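Long-range contact in carboxyvinyl-carboxyphosphonate phosphorylmutase (Bacillus anthracis, PDB 4IQD), which belongs to the phosphoenolpyruvate phosphomutase family of TIM-barrel proteins and is modelled with pyruvic acid bound: residues F21-G35 with A229-P243. Sequence-based numbering, arbitrary orientation.
Sequences FRALVEANEILQIPG and AEEFANMGFQMVIYP
Leu-31 to Pro-34 and Met-239 to Tyr-242 run side by side as parallel strands, 4.7 Å apart at their axes with directions 21° apart, and five backbone hydrogen bonds join them from Leu-31 N to Gln-238 O through to Gly-35 N to Tyr-242 O. This pairing brings the first strand of the chain against its last, the closure expected of a TIM barrel, while strand 215-217 continues the sheet beyond 239-242. On the barrel-interior face, the branched Ile-33 sets its CB 4.0 Å from Ile-241 CG2. On the same face, selenomethionine Met-239 bends at its third torsion to reach helix 14-26, its CE lying 3.7 Å from Val-25 CG2. On the outward face Gln-32 and Tyr-242 meet through a hydrogen bond from Gln-32 NE2 to Tyr-242 OH (2.8 Å), with the hydroxyl near the amide plane and that plane turned 80° from the ring. Just before the strand, Ile-30 wedges between helix 229-234 and the strand: its CB rests 3.8 Å from Ala-233 CB, its CG2 3.8 Å from Ala-229 CB, and CG1, anti to the backbone N (chi1 -175°), carries CD1 to 4.0 Å from Phe-237 CB. The short alanine side chains leave room for the branched isoleucine against the helix. Gly-35, without a side chain, lets its backbone approach the Pro-243 carbonyl, and water 1 donates to Gly-35 O. The second subunit packs on Gln-32, Pro-34 and Tyr-242. Apolar packing and backbone bonding thus close the barrel, the polar pair lies at the dimer interface, and the seam ends at Pro-243, beside bound pyruvic acid.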
ATOM      1  N   PHE A  21      -6.885 -23.682   3.474  1.00 23.10           N
ATOM      2  CA  PHE A  21      -7.214 -23.220   2.133  1.00 24.04           C
ATOM      3  C   PHE A  21      -7.841 -24.338   1.315  1.00 24.61           C
ATOM      4  O   PHE A  21      -8.878 -24.148   0.676  1.00 23.49           O
ATOM      5  CB  PHE A  21      -5.956 -22.708   1.432  1.00 22.85           C
ATOM      6  CG  PHE A  21      -6.215 -22.104   0.085  1.00 25.16           C
ATOM      7  CD1 PHE A  21      -6.576 -20.774  -0.031  1.00 23.37           C
ATOM      8  CD2 PHE A  21      -6.092 -22.863  -1.067  1.00 26.53           C
ATOM      9  CE1 PHE A  21      -6.814 -20.213  -1.269  1.00 27.73           C
ATOM     10  CE2 PHE A  21      -6.329 -22.308  -2.308  1.00 28.74           C
ATOM     11  CZ  PHE A  21      -6.691 -20.981  -2.410  1.00 29.36           C
ATOM     12  N   ARG A  22      -7.199 -25.502   1.333  1.00 26.81           N
ATOM     13  CA  ARG A  22      -7.706 -26.667   0.623  1.00 23.19           C
ATOM     14  C   ARG A  22      -9.116 -26.998   1.084  1.00 25.95           C
ATOM     15  O   ARG A  22     -10.004 -27.237   0.270  1.00 28.69           O
ATOM     16  CB  ARG A  22      -6.800 -27.876   0.841  1.00 24.81           C
ATOM     17  CG  ARG A  22      -7.365 -29.162   0.257  1.00 23.78           C
ATOM     18  CD  ARG A  22      -6.469 -30.355   0.532  1.00 23.23           C
ATOM     19  NE  ARG A  22      -5.129 -30.184  -0.019  1.00 23.79           N
ATOM     20  CZ  ARG A  22      -4.809 -30.402  -1.290  1.00 23.46           C
ATOM     21  NH1 ARG A  22      -5.735 -30.790  -2.154  1.00 25.79           N
ATOM     22  NH2 ARG A  22      -3.561 -30.225  -1.698  1.00 25.07           N
ATOM     23  N   ALA A  23      -9.309 -27.010   2.397  1.00 27.03           N
ATOM     24  CA  ALA A  23     -10.624 -27.229   2.980  1.00 28.82           C
ATOM     25  C   ALA A  23     -11.627 -26.271   2.365  1.00 24.67           C
ATOM     26  O   ALA A  23     -12.678 -26.690   1.879  1.00 26.25           O
ATOM     27  CB  ALA A  23     -10.568 -27.036   4.487  1.00 32.00           C
ATOM     28  N   LEU A  24     -11.280 -24.987   2.380  1.00 23.67           N
ATOM     29  CA  LEU A  24     -12.125 -23.935   1.828  1.00 23.86           C
ATOM     30  C   LEU A  24     -12.531 -24.245   0.393  1.00 25.72           C
ATOM     31  O   LEU A  24     -13.663 -23.987  -0.016  1.00 27.41           O
ATOM     32  CB  LEU A  24     -11.396 -22.591   1.868  1.00 22.78           C
ATOM     33  CG  LEU A  24     -11.025 -21.998   3.226  1.00 19.91           C
ATOM     34  CD1 LEU A  24     -10.251 -20.712   3.033  1.00 22.43           C
ATOM     35  CD2 LEU A  24     -12.263 -21.760   4.054  1.00 20.23           C
ATOM     36  N   VAL A  25     -11.598 -24.808  -0.362  1.00 25.49           N
ATOM     37  CA  VAL A  25     -11.849 -25.169  -1.747  1.00 24.29           C
ATOM     38  C   VAL A  25     -12.810 -26.346  -1.840  1.00 30.24           C
ATOM     39  O   VAL A  25     -13.824 -26.276  -2.533  1.00 31.93           O
ATOM     40  CB  VAL A  25     -10.541 -25.522  -2.465  1.00 22.65           C
ATOM     41  CG1 VAL A  25     -10.827 -26.234  -3.770  1.00 26.28           C
ATOM     42  CG2 VAL A  25      -9.721 -24.272  -2.699  1.00 26.00           C
ATOM     43  N   GLU A  26     -12.496 -27.417  -1.119  1.00 30.94           N
ATOM     44  CA  GLU A  26     -13.288 -28.641  -1.164  1.00 32.83           C
ATOM     45  C   GLU A  26     -14.696 -28.438  -0.604  1.00 34.14           C
ATOM     46  O   GLU A  26     -15.574 -29.282  -0.786  1.00 32.92           O
ATOM     47  CB  GLU A  26     -12.576 -29.760  -0.398  1.00 38.17           C
ATOM     48  CG  GLU A  26     -11.129 -29.987  -0.819  1.00 41.54           C
ATOM     49  CD  GLU A  26     -10.998 -30.563  -2.219  1.00 45.24           C
ATOM     50  OE1 GLU A  26      -9.984 -30.272  -2.890  1.00 45.00           O
ATOM     51  OE2 GLU A  26     -11.898 -31.323  -2.641  1.00 47.13           O
ATOM     52  N   ALA A  27     -14.900 -27.311   0.071  1.00 36.66           N
ATOM     53  CA  ALA A  27     -16.184 -26.988   0.679  1.00 35.76           C
ATOM     54  C   ALA A  27     -17.317 -26.959  -0.339  1.00 34.13           C
ATOM     55  O   ALA A  27     -17.104 -26.712  -1.527  1.00 30.07           O
ATOM     56  CB  ALA A  27     -16.103 -25.662   1.416  1.00 37.68           C
ATOM     57  N   ASN A  28     -18.523 -27.215   0.148  1.00 33.89           N
ATOM     58  CA  ASN A  28     -19.698 -27.284  -0.701  1.00 38.59           C
ATOM     59  C   ASN A  28     -20.042 -25.923  -1.295  1.00 37.74           C
ATOM     60  O   ASN A  28     -20.462 -25.827  -2.446  1.00 39.75           O
ATOM     61  CB  ASN A  28     -20.880 -27.828   0.103  1.00 44.54           C
ATOM     62  CG  ASN A  28     -21.828 -28.647  -0.740  1.00 47.70           C
ATOM     63  OD1 ASN A  28     -21.515 -29.011  -1.873  1.00 48.57           O
ATOM     64  ND2 ASN A  28     -22.996 -28.951  -0.186  1.00 48.02           N
ATOM     65  N   GLU A  29     -19.850 -24.872  -0.504  1.00 37.52           N
ATOM     66  CA  GLU A  29     -20.164 -23.513  -0.937  1.00 37.44           C
ATOM     67  C   GLU A  29     -18.950 -22.820  -1.549  1.00 31.19           C
ATOM     68  O   GLU A  29     -17.817 -23.021  -1.108  1.00 30.87           O
ATOM     69  CB  GLU A  29     -20.722 -22.691   0.228  1.00 43.39           C
ATOM     70  CG  GLU A  29     -22.124 -22.137  -0.017  1.00 52.67           C
ATOM     71  CD  GLU A  29     -22.130 -20.892  -0.891  1.00 59.81           C
ATOM     72  OE1 GLU A  29     -21.899 -19.788  -0.354  1.00 64.11           O
ATOM     73  OE2 GLU A  29     -22.370 -21.013  -2.112  1.00 60.35           O
ATOM     74  N   ILE A  30     -19.195 -22.004  -2.567  1.00 27.96           N
ATOM     75  CA  ILE A  30     -18.114 -21.378  -3.315  1.00 24.75           C
ATOM     76  C   ILE A  30     -17.281 -20.451  -2.429  1.00 23.65           C
ATOM     77  O   ILE A  30     -17.807 -19.773  -1.549  1.00 20.13           O
ATOM     78  CB  ILE A  30     -18.654 -20.630  -4.558  1.00 25.40           C
ATOM     79  CG1 ILE A  30     -17.505 -20.075  -5.404  1.00 22.81           C
ATOM     80  CG2 ILE A  30     -19.630 -19.540  -4.145  1.00 27.94           C
ATOM     81  CD1 ILE A  30     -17.644 -20.351  -6.884  1.00 21.61           C
ATOM     82  N   LEU A  31     -15.971 -20.457  -2.648  1.00 19.71           N
ATOM     83  CA  LEU A  31     -15.062 -19.627  -1.870  1.00 25.82           C
ATOM     84  C   LEU A  31     -14.777 -18.317  -2.588  1.00 20.68           C
ATOM     85  O   LEU A  31     -14.267 -18.313  -3.704  1.00 23.19           O
ATOM     86  CB  LEU A  31     -13.751 -20.372  -1.621  1.00 23.84           C
ATOM     87  CG  LEU A  31     -12.659 -19.571  -0.913  1.00 23.48           C
ATOM     88  CD1 LEU A  31     -13.063 -19.252   0.519  1.00 22.07           C
ATOM     89  CD2 LEU A  31     -11.335 -20.316  -0.952  1.00 23.36           C
ATOM     90  N   GLN A  32     -15.120 -17.204  -1.952  1.00 20.25           N
ATOM     91  CA  GLN A  32     -14.777 -15.904  -2.505  1.00 18.47           C
ATOM     92  C   GLN A  32     -13.415 -15.471  -1.979  1.00 22.96           C
ATOM     93  O   GLN A  32     -13.175 -15.463  -0.772  1.00 20.62           O
ATOM     94  CB  GLN A  32     -15.840 -14.864  -2.161  1.00 23.99           C
ATOM     95  CG  GLN A  32     -17.194 -15.109  -2.798  1.00 23.53           C
ATOM     96  CD  GLN A  32     -18.175 -13.989  -2.514  1.00 26.37           C
ATOM     97  OE1 GLN A  32     -18.567 -13.768  -1.369  1.00 28.50           O
ATOM     98  NE2 GLN A  32     -18.567 -13.266  -3.556  1.00 26.32           N
ATOM     99  N   ILE A  33     -12.520 -15.123  -2.897  1.00 25.73           N
ATOM    100  CA  ILE A  33     -11.158 -14.751  -2.541  1.00 17.62           C
ATOM    101  C   ILE A  33     -10.831 -13.354  -3.055  1.00 17.41           C
ATOM    102  O   ILE A  33     -10.499 -13.176  -4.225  1.00 23.53           O
ATOM    103  CB  ILE A  33     -10.139 -15.744  -3.122  1.00 19.93           C
ATOM    104  CG1 ILE A  33     -10.506 -17.178  -2.742  1.00 17.86           C
ATOM    105  CG2 ILE A  33      -8.742 -15.410  -2.640  1.00 18.98           C
ATOM    106  CD1 ILE A  33      -9.501 -18.194  -3.215  1.00 17.87           C
ATOM    107  N   PRO A  34     -10.930 -12.352  -2.177  1.00 20.13           N
ATOM    108  CA  PRO A  34     -10.674 -10.958  -2.537  1.00 18.79           C
ATOM    109  C   PRO A  34      -9.194 -10.669  -2.699  1.00 17.11           C
ATOM    110  O   PRO A  34      -8.377 -11.196  -1.951  1.00 23.02           O
ATOM    111  CB  PRO A  34     -11.193 -10.178  -1.324  1.00 19.28           C
ATOM    112  CG  PRO A  34     -11.937 -11.148  -0.499  1.00 21.88           C
ATOM    113  CD  PRO A  34     -11.373 -12.485  -0.783  1.00 21.12           C
ATOM    114  N   GLY A  35      -8.857  -9.826  -3.667  1.00 18.50           N
ATOM    115  CA  GLY A  35      -7.507  -9.322  -3.775  1.00 17.41           C
ATOM    116  C   GLY A  35      -7.242  -8.282  -2.702  1.00 23.13           C
ATOM    117  O   GLY A  35      -8.063  -7.398  -2.465  1.00 21.91           O
ATOM    118  N   ALA A 229     -21.247 -15.067  -7.309  1.00 20.62           N
ATOM    119  CA  ALA A 229     -20.501 -16.236  -6.857  1.00 25.56           C
ATOM    120  C   ALA A 229     -21.397 -17.471  -6.877  1.00 26.15           C
ATOM    121  O   ALA A 229     -20.951 -18.571  -7.197  1.00 24.63           O
ATOM    122  CB  ALA A 229     -19.941 -16.004  -5.471  1.00 20.36           C
ATOM    123  N   GLU A 230     -22.666 -17.272  -6.532  1.00 30.01           N
ATOM    124  CA  GLU A 230     -23.664 -18.334  -6.582  1.00 32.25           C
ATOM    125  C   GLU A 230     -23.807 -18.827  -8.011  1.00 27.30           C
ATOM    126  O   GLU A 230     -23.926 -20.026  -8.257  1.00 27.63           O
ATOM    127  CB  GLU A 230     -25.011 -17.823  -6.062  1.00 40.96           C
ATOM    128  CG  GLU A 230     -26.174 -18.794  -6.232  1.00 49.68           C
ATOM    129  CD  GLU A 230     -26.196 -19.886  -5.178  1.00 54.78           C
ATOM    130  OE1 GLU A 230     -25.461 -19.764  -4.174  1.00 57.01           O
ATOM    131  OE2 GLU A 230     -26.955 -20.864  -5.356  1.00 53.97           O
ATOM    132  N   GLU A 231     -23.785 -17.893  -8.954  1.00 23.90           N
ATOM    133  CA  GLU A 231     -23.846 -18.251 -10.362  1.00 26.03           C
ATOM    134  C   GLU A 231     -22.649 -19.109 -10.762  1.00 24.38           C
ATOM    135  O   GLU A 231     -22.834 -20.212 -11.251  1.00 25.95           O
ATOM    136  CB  GLU A 231     -23.988 -17.006 -11.243  1.00 29.01           C
ATOM    137  CG  GLU A 231     -25.434 -16.530 -11.358  1.00 29.94           C
ATOM    138  CD  GLU A 231     -25.558 -15.098 -11.837  1.00 34.06           C
ATOM    139  OE1 GLU A 231     -26.622 -14.737 -12.380  1.00 37.44           O
ATOM    140  OE2 GLU A 231     -24.598 -14.326 -11.661  1.00 36.39           O
ATOM    141  N   PHE A 232     -21.435 -18.628 -10.511  1.00 24.36           N
ATOM    142  CA  PHE A 232     -20.229 -19.414 -10.778  1.00 25.24           C
ATOM    143  C   PHE A 232     -20.273 -20.802 -10.153  1.00 21.55           C
ATOM    144  O   PHE A 232     -19.779 -21.767 -10.733  1.00 23.15           O
ATOM    145  CB  PHE A 232     -18.989 -18.699 -10.252  1.00 27.20           C
ATOM    146  CG  PHE A 232     -18.591 -17.507 -11.058  1.00 26.63           C
ATOM    147  CD1 PHE A 232     -18.662 -16.242 -10.514  1.00 20.58           C
ATOM    148  CD2 PHE A 232     -18.142 -17.653 -12.358  1.00 20.93           C
ATOM    149  CE1 PHE A 232     -18.300 -15.149 -11.247  1.00 22.22           C
ATOM    150  CE2 PHE A 232     -17.772 -16.556 -13.100  1.00 23.55           C
ATOM    151  CZ  PHE A 232     -17.850 -15.300 -12.543  1.00 20.58           C
ATOM    152  N   ALA A 233     -20.862 -20.889  -8.966  1.00 28.54           N
ATOM    153  CA  ALA A 233     -20.884 -22.133  -8.207  1.00 27.80           C
ATOM    154  C   ALA A 233     -21.646 -23.247  -8.916  1.00 29.56           C
ATOM    155  O   ALA A 233     -21.140 -24.356  -9.043  1.00 33.84           O
ATOM    156  CB  ALA A 233     -21.455 -21.901  -6.819  1.00 21.69           C
ATOM    157  N   ASN A 234     -22.859 -22.963  -9.379  1.00 30.27           N
ATOM    158  CA  ASN A 234     -23.631 -24.000 -10.054  1.00 34.86           C
ATOM    159  C   ASN A 234     -23.164 -24.201 -11.485  1.00 30.72           C
ATOM    160  O   ASN A 234     -23.587 -25.131 -12.171  1.00 31.65           O
ATOM    161  CB  ASN A 234     -25.136 -23.718  -9.988  1.00 40.67           C
ATOM    162  CG  ASN A 234     -25.503 -22.357 -10.537  1.00 42.39           C
ATOM    163  OD1 ASN A 234     -25.118 -21.992 -11.645  1.00 43.16           O
ATOM    164  ND2 ASN A 234     -26.257 -21.594  -9.753  1.00 45.17           N
HETATM  165  N   MSE A 235     -22.272 -23.325 -11.925  1.00 26.08           N
HETATM  166  CA  MSE A 235     -21.747 -23.395 -13.273  1.00 22.76           C
HETATM  167  C   MSE A 235     -20.435 -24.171 -13.314  1.00 26.14           C
HETATM  168  O   MSE A 235     -19.845 -24.355 -14.377  1.00 24.77           O
HETATM  169  CB  MSE A 235     -21.574 -21.992 -13.843  1.00 22.54           C
HETATM  170  CG  MSE A 235     -22.880 -21.228 -14.012  1.00 24.91           C
HETATM  171 SE   MSE A 235     -22.610 -19.849 -15.338  0.75 30.70          SE
HETATM  172  CE  MSE A 235     -21.645 -21.069 -16.451  1.00 67.33           C
ATOM    173  N   GLY A 236     -19.982 -24.616 -12.147  1.00 29.63           N
ATOM    174  CA  GLY A 236     -18.855 -25.528 -12.069  1.00 32.66           C
ATOM    175  C   GLY A 236     -17.589 -24.977 -11.440  1.00 28.86           C
ATOM    176  O   GLY A 236     -16.506 -25.522 -11.653  1.00 31.27           O
ATOM    177  N   PHE A 237     -17.718 -23.905 -10.667  1.00 24.93           N
ATOM    178  CA  PHE A 237     -16.564 -23.302 -10.004  1.00 21.65           C
ATOM    179  C   PHE A 237     -16.635 -23.453  -8.494  1.00 21.37           C
ATOM    180  O   PHE A 237     -17.714 -23.474  -7.913  1.00 24.81           O
ATOM    181  CB  PHE A 237     -16.420 -21.830 -10.387  1.00 21.11           C
ATOM    182  CG  PHE A 237     -15.933 -21.623 -11.789  1.00 22.11           C
ATOM    183  CD1 PHE A 237     -14.583 -21.684 -12.079  1.00 22.34           C
ATOM    184  CD2 PHE A 237     -16.826 -21.382 -12.817  1.00 21.40           C
ATOM    185  CE1 PHE A 237     -14.130 -21.506 -13.367  1.00 23.69           C
ATOM    186  CE2 PHE A 237     -16.378 -21.201 -14.107  1.00 24.88           C
ATOM    187  CZ  PHE A 237     -15.027 -21.262 -14.382  1.00 24.56           C
ATOM    188  N   GLN A 238     -15.473 -23.562  -7.862  1.00 23.18           N
ATOM    189  CA  GLN A 238     -15.414 -23.786  -6.423  1.00 21.78           C
ATOM    190  C   GLN A 238     -14.675 -22.671  -5.692  1.00 22.53           C
ATOM    191  O   GLN A 238     -14.551 -22.691  -4.469  1.00 22.72           O
ATOM    192  CB  GLN A 238     -14.788 -25.148  -6.135  1.00 23.04           C
ATOM    193  CG  GLN A 238     -15.481 -26.269  -6.885  1.00 28.76           C
ATOM    194  CD  GLN A 238     -14.815 -27.609  -6.700  1.00 33.60           C
ATOM    195  OE1 GLN A 238     -14.428 -27.974  -5.591  1.00 37.66           O
ATOM    196  NE2 GLN A 238     -14.678 -28.354  -7.789  1.00 36.65           N
HETATM  197  N   MSE A 239     -14.188 -21.696  -6.450  1.00 23.86           N
HETATM  198  CA  MSE A 239     -13.575 -20.512  -5.868  1.00 20.16           C
HETATM  199  C   MSE A 239     -13.571 -19.395  -6.899  1.00 25.70           C
HETATM  200  O   MSE A 239     -13.552 -19.652  -8.104  1.00 22.98           O
HETATM  201  CB  MSE A 239     -12.156 -20.810  -5.385  1.00 24.69           C
HETATM  202  CG  MSE A 239     -11.088 -20.693  -6.454  1.00 27.15           C
HETATM  203 SE   MSE A 239      -9.394 -21.496  -5.925  0.61 30.28          SE
HETATM  204  CE  MSE A 239      -9.839 -23.358  -6.285  1.00 20.43           C
ATOM    205  N   VAL A 240     -13.606 -18.156  -6.427  1.00 19.79           N
ATOM    206  CA  VAL A 240     -13.631 -17.007  -7.319  1.00 19.67           C
ATOM    207  C   VAL A 240     -12.833 -15.848  -6.742  1.00 24.62           C
ATOM    208  O   VAL A 240     -12.952 -15.523  -5.561  1.00 21.36           O
ATOM    209  CB  VAL A 240     -15.077 -16.561  -7.633  1.00 19.80           C
ATOM    210  CG1 VAL A 240     -15.901 -16.480  -6.364  1.00 23.60           C
ATOM    211  CG2 VAL A 240     -15.086 -15.235  -8.375  1.00 19.68           C
ATOM    212  N   ILE A 241     -12.009 -15.234  -7.583  1.00 29.50           N
ATOM    213  CA  ILE A 241     -11.163 -14.133  -7.153  1.00 19.04           C
ATOM    214  C   ILE A 241     -11.663 -12.775  -7.643  1.00 18.95           C
ATOM    215  O   ILE A 241     -12.247 -12.660  -8.721  1.00 19.08           O
ATOM    216  CB  ILE A 241      -9.707 -14.328  -7.615  1.00 18.99           C
ATOM    217  CG1 ILE A 241      -9.643 -14.424  -9.136  1.00 19.11           C
ATOM    218  CG2 ILE A 241      -9.107 -15.575  -6.983  1.00 27.96           C
ATOM    219  CD1 ILE A 241      -8.243 -14.562  -9.673  1.00 19.10           C
ATOM    220  N   TYR A 242     -11.428 -11.756  -6.824  1.00 18.78           N
ATOM    221  CA  TYR A 242     -11.711 -10.372  -7.173  1.00 23.11           C
ATOM    222  C   TYR A 242     -10.395  -9.619  -6.997  1.00 20.60           C
ATOM    223  O   TYR A 242     -10.201  -8.912  -6.009  1.00 19.19           O
ATOM    224  CB  TYR A 242     -12.810  -9.806  -6.265  1.00 21.28           C
ATOM    225  CG  TYR A 242     -14.061 -10.666  -6.221  1.00 21.56           C
ATOM    226  CD1 TYR A 242     -15.142 -10.401  -7.051  1.00 25.87           C
ATOM    227  CD2 TYR A 242     -14.155 -11.748  -5.352  1.00 25.72           C
ATOM    228  CE1 TYR A 242     -16.281 -11.187  -7.020  1.00 25.09           C
ATOM    229  CE2 TYR A 242     -15.290 -12.540  -5.316  1.00 27.14           C
ATOM    230  CZ  TYR A 242     -16.348 -12.254  -6.151  1.00 25.40           C
ATOM    231  OH  TYR A 242     -17.477 -13.038  -6.115  1.00 23.51           O
ATOM    232  N   PRO A 243      -9.483  -9.783  -7.968  1.00 23.17           N
ATOM    233  CA  PRO A 243      -8.044  -9.524  -7.839  1.00 18.42           C
ATOM    234  C   PRO A 243      -7.640  -8.073  -7.635  1.00 18.48           C
ATOM    235  O   PRO A 243      -6.759  -7.799  -6.821  1.00 20.26           O
ATOM    236  CB  PRO A 243      -7.478 -10.011  -9.182  1.00 24.01           C
ATOM    237  CG  PRO A 243      -8.539 -10.853  -9.780  1.00 25.04           C
ATOM    238  CD  PRO A 243      -9.822 -10.268  -9.314  1.00 25.64           C
TER
HETATM  239  O   HOH W   1      -9.567  -6.944  -4.520  1.00 18.78           O